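Local coordinates for ancylostoma secreted protein 1 (Necator americanus, PDB 3NT8), which is a secreted hookworm protein built of two CAP domains and is associated with the transition of infective larvae to parasitism, at residues 121-124 with 125-128; 181-184 with 185-188; 283-286 with 287-291; 349-352 with 353-356. One frame throughout, in Å; residues are numbered along the deposited sequence.

Overall arrangement
Interactions 1 to 4 follow one another along the chain, and none touches another. Interaction 1 lies on helix 119-127, over the sheet that contains strands 100-107 and 170-177. Interaction 2 is a turn in the loop after strand 170-177; its centre is about 19 Å from that of interaction 1 and about 8 Å from the centre of the chain. Interactions 3 and 4 both belong to the second CAP domain, with centres about 26 Å apart: one lies on helix 278-288 and the turn after it, the other joins helices 346-349 and 357-363. Interactions 1 and 3 are the farthest apart, about 42 Å between centres. The turn of interaction 2 touches helix 318-330, consistent with a place where the two halves of the protein meet.

Interaction 1: residues 121-124 with 125-128; sequences PTLS and GWWS
The methyl CG2 of Thr122 lies over one face of the Trp126 indole. Thr122 CG2 is 3.7 Å from the centroid of the six-membered ring of Trp126, a CH-pi contact one helical turn apart. The two side chains run side by side in the same direction. With OG1 beside the backbone N (chi1 -61°), CG2 stands anti to that N and meets the ring. OG1 is kept for polar partners: Lys118 O and Trp106 NE1. Leu123 reaches the same indole obliquely, its CD1 at 3.6 Å from Trp126 CZ3.

The backbone is that of helix 119-127. Trp126 N donates to Thr122 O at 3.0 Å, and Trp127 N donates to Leu123 O at 2.9 Å. Gly125 N binds Pro121 O at 3.1 Å. Near the helix end, Ser128 OG turns back and donates to Gly125 O at 2.9 Å. Ser124 OG likewise turns back along the helix, to Glu120 O.

The indole nitrogens look outside these segments. Trp127 NE1 bonds to Glu56 OE2, while Trp126 NE1 makes a weak bond to Thr103 O. Leu123 and Trp127 touch helix 34-52, both tryptophans touch helix 147-153, and Thr122 and Trp126 face strands 100-107 and 170-177. This is the helix-on-sheet layering of the CAP fold. Thr122 thus presents a methyl to an indole and a hydroxyl to two partners, so a polar residue is buried here with its hydroxyl bonded.

Interaction 2: residues 181-184 with 185-188; sequences GYIT and NQPM
Gly181 O and Gln186 O both lie 2.9 Å from one water, which is placed to donate to each. The water spans the open end of the hairpin-like bend, where the chain has reversed and the two arms run 165° apart. Other acceptors are also near this water, so its two protons are probably shared among more than these two carbonyls.

Farther in, the bend closes on itself. Gln186 N donates to Ile183 O at 3.3 Å, a weak bond. It is the closing bond of a type II beta turn from Ile183 to Gln186, with Thr184 and Asn185 at the corners. Asn185 takes the positive phi of 68° that this turn type needs at its third residue. The turn belongs to the loop between strands 170-177 and 190-191.

The side chains add van der Waals contacts. Gln186 CB sits 4.1 Å from Ile183 CB, and the two side chains slant across each other. Thr184 and Asn185 lie side by side on the corner. There the methyl CG2 of Thr184, anti to its own N, is 3.6 Å from Asn185 OD1. Met188 comes back towards the first arm, its CG 4.1 Å from Gly181 O.

Around the turn, the backbones of Asn185 and Gln186 bond to Tyr141, and that of Met188 bonds to Asn139 and Ser155. Met188 also packs on Ser150 and Val153 of helix 147-153. Ile183 touches Gln324 and Leu328 of helix 318-330, which lies in the second half of the protein.

Interaction 3: residues 283-286 with 287-291; sequences SAIR and HGNKC
Ile285 and Asn289 lie side by side towards the C-terminal part of helix 278-288, one turn apart and pointing the same way. The methyl CG2 of Ile285 is 3.4 Å from Asn289 ND2. Ile285 CG1 lies beside the backbone N (chi1 -68°), which puts CG2 anti to that N. The amide thus rests against a methyl. Beneath the pair, Asn289 N donates to Ile285 O at 2.9 Å.

The tight part of the contact is the face turned to the sheet. Gly288 N donates to Ala284 O at 2.9 Å. Ala284 lies on Val384 and Gln386 of strand 381-388, and Ile285 on Ala373 of strand 369-376. The polar groups here are satisfied outside the segments: Ser283 OG by Gln386 OE1, and His287 NE2 by Gln294 O.

The other side is looser. Arg286 and Lys290 are exposed there. The extended chain of Lys290 passes Arg286 O with only carbon contacts, its CG at 3.7 Å.

Lys290 N donates to His287 O at 3.2 Å. A type I beta turn from Gly288 to Cys291 follows on, closed by Cys291 N to Gly288 O at 3.1 Å. Cys291 then leaves helical geometry with a positive phi of 67°. Its SG forms the disulfide with Cys377, which ties the helix exit to the chain just after strand 369-376. A helix laid on the central sheet and tied by a disulfide in this way is in keeping with the cysteine-rich CAP fold.

Interaction 4: residues 349-352 with 353-356; sequences WNRP and NMQI
A type II beta turn from Arg351 to Met354 reverses the chain between two short helices of the second CAP domain, with Pro352 and Asn353 at its corners. Asn353 has the positive phi of 73° expected at the third position. The closing bond, from Met354 N to Arg351 O at 3.5 Å, is weak. The side chains of Arg351 and Met354 also pack on each other.

The Met354 sulfur sits over one face of the Arg351 guanidinium, with SD 3.8 Å from NH1 and 3.7 Å from CD. Lower down, the CB atoms of Arg351 and Met354 are also 3.8 Å apart. In Met354, CG lies beside the backbone N (chi1 -75°) and chi2 is near anti (-169°), which carries SD over the guanidinium. Ile356 comes at the guanidinium edge instead, its CD1 4.1 Å from Arg351 NH2.

All three guanidinium nitrogens bond to backbone carbonyls: NE to Leu348 O, NH1 to Tyr336 O and NH2 to Gly337 O. Three such bonds would fix the rotation of the flat group and present its face to the sulfur.

Ile356 holds the N-cap position of helix 357-363, while Trp349 is the last residue of helix 346-349. The arginine therefore links the turn both to the end of helix 346-349 and to the loop after helix 332-335, where Met354 touches Tyr336 and Ile356 touches Val338.

Interaction 1: residues 121-124 with 125-128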
loop_
_atom_site.group_PDB
_atom_site.type_symbol
_atom_site.label_atom_id
_atom_site.label_comp_id
_atom_site.label_asym_id
_atom_site.label_seq_id
_atom_site.Cartn_x
_atom_site.Cartn_y
_atom_site.Cartn_z
ATOM N N PRO A 121 25.034 13.691 5.756
ATOM C CA PRO A 121 25.562 12.807 4.749
ATOM C C PRO A 121 24.892 11.432 4.783
ATOM O O PRO A 121 24.911 10.754 3.769
ATOM C CB PRO A 121 27.083 12.750 5.079
ATOM C CG PRO A 121 27.113 12.969 6.564
ATOM C CD PRO A 121 26.079 14.105 6.720
ATOM N N THR A 122 24.337 11.007 5.934
ATOM C CA THR A 122 23.534 9.763 5.961
ATOM C C THR A 122 22.259 9.881 5.106
ATOM O O THR A 122 21.958 9.025 4.259
ATOM C CB THR A 122 23.107 9.349 7.373
ATOM O OG1 THR A 122 24.287 9.125 8.123
ATOM C CG2 THR A 122 22.299 8.039 7.351
ATOM N N LEU A 123 21.515 10.950 5.358
ATOM C CA LEU A 123 20.247 11.147 4.718
ATOM C C LEU A 123 20.459 11.442 3.189
ATOM O O LEU A 123 19.693 10.952 2.329
ATOM C CB LEU A 123 19.408 12.193 5.457
ATOM C CG LEU A 123 18.414 11.612 6.502
ATOM C CD1 LEU A 123 19.181 10.926 7.597
ATOM C CD2 LEU A 123 17.631 12.682 7.124
ATOM N N SER A 124 21.502 12.183 2.862
ATOM C CA SER A 124 21.754 12.485 1.477
ATOM C C SER A 124 22.261 11.313 0.673
ATOM O O SER A 124 21.999 11.209 -0.556
ATOM C CB SER A 124 22.610 13.770 1.317
ATOM O OG SER A 124 23.949 13.639 1.737
ATOM N N GLY A 125 22.961 10.415 1.354
ATOM C CA GLY A 125 23.353 9.094 0.830
ATOM C C GLY A 125 22.134 8.180 0.548
ATOM O O GLY A 125 22.075 7.513 -0.505
ATOM N N TRP A 126 21.177 8.163 1.460
ATOM C CA TRP A 126 19.871 7.479 1.237
ATOM C C TRP A 126 19.133 8.049 0.054
ATOM O O TRP A 126 18.648 7.317 -0.803
ATOM C CB TRP A 126 18.978 7.547 2.485
ATOM C CG TRP A 126 19.466 6.758 3.622
ATOM C CD1 TRP A 126 20.364 5.692 3.569
ATOM C CD2 TRP A 126 19.087 6.876 5.005
ATOM N NE1 TRP A 126 20.556 5.198 4.830
ATOM C CE2 TRP A 126 19.822 5.916 5.731
ATOM C CE3 TRP A 126 18.212 7.692 5.695
ATOM C CZ2 TRP A 126 19.695 5.736 7.117
ATOM C CZ3 TRP A 126 18.112 7.530 7.086
ATOM C CH2 TRP A 126 18.859 6.565 7.775
ATOM N N TRP A 127 19.078 9.377 0.026
ATOM C CA TRP A 127 18.346 10.115 -0.966
ATOM C C TRP A 127 18.941 9.983 -2.418
ATOM O O TRP A 127 18.181 10.078 -3.400
ATOM C CB TRP A 127 18.220 11.607 -0.499
ATOM C CG TRP A 127 17.193 12.404 -1.392
ATOM C CD1 TRP A 127 17.481 13.196 -2.468
ATOM C CD2 TRP A 127 15.750 12.352 -1.311
ATOM N NE1 TRP A 127 16.323 13.691 -3.022
ATOM C CE2 TRP A 127 15.244 13.172 -2.346
ATOM C CE3 TRP A 127 14.841 11.719 -0.441
ATOM C CZ2 TRP A 127 13.893 13.382 -2.529
ATOM C CZ3 TRP A 127 13.497 11.922 -0.625
ATOM C CH2 TRP A 127 13.027 12.738 -1.670
ATOM N N SER A 128 20.242 9.670 -2.549
ATOM C CA SER A 128 20.971 9.782 -3.792
ATOM C C SER A 128 20.602 8.625 -4.726
ATOM O O SER A 128 21.074 8.565 -5.844
ATOM C CB SER A 128 22.519 9.915 -3.586
ATOM O OG SER A 128 23.096 8.776 -2.944
#

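Interaction 2: residues 181-184 with 185-188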
loop_
_atom_site.group_PDB
_atom_site.type_symbol
_atom_site.label_atom_id
_atom_site.label_comp_id
_atom_site.label_asym_id
_atom_site.label_seq_id
_atom_site.Cartn_x
_atom_site.Cartn_y
_atom_site.Cartn_z
ATOM N N GLY A 181 7.725 1.714 0.979
ATOM C CA GLY A 181 7.941 2.208 -0.394
ATOM C C GLY A 181 8.684 1.261 -1.319
ATOM O O GLY A 181 8.825 1.532 -2.524
ATOM N N TYR A 182 9.152 0.143 -0.766
ATOM C CA TYR A 182 9.864 -0.854 -1.531
ATOM C C TYR A 182 9.001 -2.040 -2.086
ATOM O O TYR A 182 9.510 -3.158 -2.300
ATOM C CB TYR A 182 11.056 -1.337 -0.723
ATOM C CG TYR A 182 10.712 -1.729 0.693
ATOM C CD1 TYR A 182 10.183 -2.993 0.946
ATOM C CD2 TYR A 182 10.921 -0.861 1.779
ATOM C CE1 TYR A 182 9.851 -3.383 2.219
ATOM C CE2 TYR A 182 10.607 -1.253 3.096
ATOM C CZ TYR A 182 10.071 -2.534 3.293
ATOM O OH TYR A 182 9.689 -3.020 4.537
ATOM N N ILE A 183 7.714 -1.829 -2.345
ATOM C CA ILE A 183 6.909 -2.932 -2.884
ATOM C C ILE A 183 7.096 -2.898 -4.410
ATOM O O ILE A 183 7.034 -1.837 -4.998
ATOM C CB ILE A 183 5.426 -2.806 -2.515
ATOM C CG1 ILE A 183 5.185 -2.772 -0.999
ATOM C CG2 ILE A 183 4.626 -3.873 -3.186
ATOM C CD1 ILE A 183 5.657 -3.935 -0.196
ATOM N N THR A 184 7.390 -4.047 -5.028
ATOM C CA THR A 184 7.695 -4.104 -6.484
ATOM C C THR A 184 6.523 -3.593 -7.367
ATOM O O THR A 184 5.361 -3.972 -7.157
ATOM C CB THR A 184 8.120 -5.523 -6.944
ATOM O OG1 THR A 184 9.057 -6.092 -6.014
ATOM C CG2 THR A 184 8.747 -5.481 -8.385
ATOM N N ASN A 185 6.854 -2.680 -8.297
ATOM C CA ASN A 185 5.922 -2.084 -9.251
ATOM C C ASN A 185 4.833 -1.145 -8.679
ATOM O O ASN A 185 3.945 -0.687 -9.438
ATOM C CB ASN A 185 5.293 -3.186 -10.151
ATOM C CG ASN A 185 6.344 -3.860 -11.073
ATOM O OD1 ASN A 185 6.441 -5.073 -11.117
ATOM N ND2 ASN A 185 7.138 -3.059 -11.772
ATOM N N GLN A 186 4.860 -0.917 -7.354
ATOM C CA GLN A 186 3.954 0.069 -6.698
ATOM C C GLN A 186 4.570 1.464 -6.857
ATOM O O GLN A 186 5.778 1.612 -6.694
ATOM C CB GLN A 186 3.805 -0.239 -5.209
ATOM C CG GLN A 186 3.147 0.880 -4.344
ATOM C CD GLN A 186 3.113 0.525 -2.857
ATOM O OE1 GLN A 186 4.157 0.608 -2.177
ATOM N NE2 GLN A 186 1.943 0.112 -2.348
ATOM N N PRO A 187 3.759 2.468 -7.232
ATOM C CA PRO A 187 4.275 3.817 -7.413
ATOM C C PRO A 187 4.663 4.441 -6.088
ATOM O O PRO A 187 3.918 4.363 -5.097
ATOM C CB PRO A 187 3.130 4.575 -8.066
ATOM C CG PRO A 187 1.891 3.677 -7.862
ATOM C CD PRO A 187 2.427 2.294 -7.835
ATOM N N MET A 188 5.857 5.019 -6.075
ATOM C CA MET A 188 6.347 5.709 -4.873
ATOM C C MET A 188 5.450 6.920 -4.611
ATOM O O MET A 188 5.184 7.245 -3.456
ATOM C CB MET A 188 7.805 6.089 -5.031
ATOM C CG MET A 188 8.685 4.871 -4.942
ATOM S SD MET A 188 10.424 5.109 -5.165
ATOM C CE MET A 188 10.464 5.493 -6.928
HETATM O O HOH W 1 6.423 2.278 -3.954
#

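Interaction 3: residues 283-286 with 287-291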
loop_
_atom_site.group_PDB
_atom_site.type_symbol
_atom_site.label_atom_id
_atom_site.label_comp_id
_atom_site.label_asym_id
_atom_site.label_seq_id
_atom_site.Cartn_x
_atom_site.Cartn_y
_atom_site.Cartn_z
ATOM N N SER A 283 -16.352 -15.967 7.869
ATOM C CA SER A 283 -15.655 -17.099 7.282
ATOM C C SER A 283 -14.200 -16.716 6.938
ATOM O O SER A 283 -13.249 -17.525 7.016
ATOM C CB SER A 283 -16.444 -17.593 6.047
ATOM O OG SER A 283 -15.751 -18.606 5.401
ATOM N N ALA A 284 -13.998 -15.490 6.478
ATOM C CA ALA A 284 -12.603 -15.105 6.262
ATOM C C ALA A 284 -11.816 -14.960 7.560
ATOM O O ALA A 284 -10.612 -15.231 7.553
ATOM C CB ALA A 284 -12.487 -13.924 5.497
ATOM N N ILE A 285 -12.479 -14.523 8.633
ATOM C CA ILE A 285 -11.878 -14.385 9.958
ATOM C C ILE A 285 -11.414 -15.729 10.527
ATOM O O ILE A 285 -10.327 -15.799 11.065
ATOM C CB ILE A 285 -12.820 -13.696 10.954
ATOM C CG1 ILE A 285 -13.000 -12.227 10.553
ATOM C CG2 ILE A 285 -12.285 -13.820 12.407
ATOM C CD1 ILE A 285 -13.923 -11.463 11.436
ATOM N N ARG A 286 -12.209 -16.790 10.333
ATOM C CA ARG A 286 -11.868 -18.120 10.799
ATOM C C ARG A 286 -10.591 -18.660 10.229
ATOM O O ARG A 286 -9.802 -19.276 10.942
ATOM C CB ARG A 286 -13.007 -19.075 10.439
ATOM C CG ARG A 286 -14.088 -19.072 11.520
ATOM C CD ARG A 286 -14.984 -20.314 11.387
ATOM N NE ARG A 286 -15.747 -20.230 10.162
ATOM C CZ ARG A 286 -16.890 -19.575 10.031
ATOM N NH1 ARG A 286 -17.414 -18.956 11.083
ATOM N NH2 ARG A 286 -17.516 -19.594 8.848
ATOM N N HIS A 287 -10.426 -18.461 8.924
ATOM C CA HIS A 287 -9.238 -18.841 8.262
ATOM C C HIS A 287 -8.045 -17.914 8.563
ATOM O O HIS A 287 -6.889 -18.374 8.803
ATOM C CB HIS A 287 -9.518 -18.867 6.790
ATOM C CG HIS A 287 -8.321 -19.229 5.989
ATOM N ND1 HIS A 287 -7.636 -20.403 6.182
ATOM C CD2 HIS A 287 -7.650 -18.549 5.028
ATOM C CE1 HIS A 287 -6.609 -20.443 5.360
ATOM N NE2 HIS A 287 -6.593 -19.332 4.650
ATOM N N GLY A 288 -8.291 -16.616 8.534
ATOM C CA GLY A 288 -7.274 -15.665 8.986
ATOM C C GLY A 288 -6.639 -15.988 10.347
ATOM O O GLY A 288 -5.393 -15.940 10.472
ATOM N N ASN A 289 -7.463 -16.282 11.362
ATOM C CA ASN A 289 -6.984 -16.538 12.762
ATOM C C ASN A 289 -6.034 -17.768 12.914
ATOM O O ASN A 289 -5.284 -17.895 13.871
ATOM C CB ASN A 289 -8.185 -16.635 13.712
ATOM C CG ASN A 289 -8.909 -15.315 13.862
ATOM O OD1 ASN A 289 -8.394 -14.284 13.421
ATOM N ND2 ASN A 289 -10.109 -15.324 14.471
ATOM N N LYS A 290 -6.034 -18.636 11.917
ATOM C CA LYS A 290 -5.141 -19.799 11.925
ATOM C C LYS A 290 -3.686 -19.461 11.654
ATOM O O LYS A 290 -2.802 -20.230 12.045
ATOM C CB LYS A 290 -5.627 -20.847 10.925
ATOM C CG LYS A 290 -6.897 -21.529 11.388
ATOM C CD LYS A 290 -7.325 -22.531 10.315
ATOM C CE LYS A 290 -8.714 -23.057 10.613
ATOM N NZ LYS A 290 -9.172 -23.888 9.503
ATOM N N CYS A 291 -3.444 -18.348 10.970
ATOM C CA CYS A 291 -2.095 -17.800 10.800
ATOM C C CYS A 291 -1.168 -18.669 9.955
ATOM O O CYS A 291 0.073 -18.559 10.015
ATOM C CB CYS A 291 -1.464 -17.484 12.153
ATOM S SG CYS A 291 -2.076 -15.978 12.813
#

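Interaction 4: residues 349-352 with 353-356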
loop_
_atom_site.group_PDB
_atom_site.type_symbol
_atom_site.label_atom_id
_atom_site.label_comp_id
_atom_site.label_asym_id
_atom_site.label_seq_id
_atom_site.Cartn_x
_atom_site.Cartn_y
_atom_site.Cartn_z
ATOM N N TRP A 349 -3.213 -19.657 -17.116
ATOM C CA TRP A 349 -2.955 -20.049 -15.712
ATOM C C TRP A 349 -1.532 -20.618 -15.564
ATOM O O TRP A 349 -0.743 -20.195 -14.691
ATOM C CB TRP A 349 -3.965 -21.116 -15.258
ATOM C CG TRP A 349 -3.922 -21.356 -13.779
ATOM C CD1 TRP A 349 -3.020 -22.136 -13.099
ATOM C CD2 TRP A 349 -4.797 -20.783 -12.785
ATOM N NE1 TRP A 349 -3.286 -22.092 -11.755
ATOM C CE2 TRP A 349 -4.368 -21.268 -11.531
ATOM C CE3 TRP A 349 -5.878 -19.892 -12.836
ATOM C CZ2 TRP A 349 -4.994 -20.909 -10.334
ATOM C CZ3 TRP A 349 -6.501 -19.551 -11.659
ATOM C CH2 TRP A 349 -6.057 -20.054 -10.424
ATOM N N ASN A 350 -1.195 -21.556 -16.444
ATOM C CA ASN A 350 0.026 -22.306 -16.296
ATOM C C ASN A 350 1.264 -21.564 -16.795
ATOM O O ASN A 350 2.334 -22.160 -16.958
ATOM C CB ASN A 350 -0.140 -23.660 -16.979
ATOM C CG ASN A 350 -1.236 -24.479 -16.351
ATOM O OD1 ASN A 350 -1.487 -24.396 -15.134
ATOM N ND2 ASN A 350 -1.891 -25.297 -17.166
ATOM N N ARG A 351 1.114 -20.261 -17.041
ATOM C CA ARG A 351 2.233 -19.455 -17.522
ATOM C C ARG A 351 3.309 -19.414 -16.443
ATOM O O ARG A 351 3.014 -19.276 -15.261
ATOM C CB ARG A 351 1.786 -18.039 -17.924
ATOM C CG ARG A 351 1.292 -17.919 -19.355
ATOM C CD ARG A 351 0.790 -16.511 -19.651
ATOM N NE ARG A 351 -0.221 -16.065 -18.683
ATOM C CZ ARG A 351 -0.675 -14.810 -18.619
ATOM N NH1 ARG A 351 -0.237 -13.899 -19.486
ATOM N NH2 ARG A 351 -1.592 -14.455 -17.724
ATOM N N PRO A 352 4.560 -19.574 -16.851
ATOM C CA PRO A 352 5.615 -19.678 -15.841
ATOM C C PRO A 352 5.816 -18.320 -15.141
ATOM O O PRO A 352 6.038 -17.325 -15.823
ATOM C CB PRO A 352 6.836 -20.093 -16.666
ATOM C CG PRO A 352 6.186 -20.834 -17.908
ATOM C CD PRO A 352 4.992 -19.984 -18.199
ATOM N N ASN A 353 5.637 -18.301 -13.816
ATOM C CA ASN A 353 5.941 -17.125 -12.944
ATOM C C ASN A 353 4.940 -16.010 -13.115
ATOM O O ASN A 353 5.250 -14.832 -12.947
ATOM C CB ASN A 353 7.383 -16.605 -13.145
ATOM C CG ASN A 353 8.410 -17.530 -12.529
ATOM O OD1 ASN A 353 8.569 -17.562 -11.296
ATOM N ND2 ASN A 353 9.112 -18.281 -13.366
ATOM N N MET A 354 3.720 -16.410 -13.457
ATOM C CA MET A 354 2.658 -15.481 -13.782
ATOM C C MET A 354 1.391 -16.019 -13.154
ATOM O O MET A 354 0.900 -17.105 -13.535
ATOM C CB MET A 354 2.482 -15.382 -15.317
ATOM C CG MET A 354 3.522 -14.604 -16.037
ATOM S SD MET A 354 3.083 -14.257 -17.767
ATOM C CE MET A 354 4.597 -13.491 -18.336
ATOM N N GLN A 355 0.877 -15.293 -12.164
ATOM C CA GLN A 355 -0.442 -15.646 -11.584
ATOM C C GLN A 355 -1.481 -14.601 -11.931
ATOM O O GLN A 355 -1.152 -13.430 -11.984
ATOM C CB GLN A 355 -0.360 -15.852 -10.070
ATOM C CG GLN A 355 0.493 -17.061 -9.687
ATOM C CD GLN A 355 0.560 -17.258 -8.189
ATOM O OE1 GLN A 355 1.010 -16.386 -7.461
ATOM N NE2 GLN A 355 0.104 -18.408 -7.722
ATOM N N ILE A 356 -2.727 -15.021 -12.158
ATOM C CA ILE A 356 -3.758 -14.090 -12.626
ATOM C C ILE A 356 -5.069 -14.265 -11.846
ATOM O O ILE A 356 -6.031 -13.502 -11.995
ATOM C CB ILE A 356 -3.938 -14.291 -14.159
ATOM C CG1 ILE A 356 -4.629 -13.111 -14.796
ATOM C CG2 ILE A 356 -4.625 -15.678 -14.491
ATOM C CD1 ILE A 356 -3.646 -12.023 -15.195
#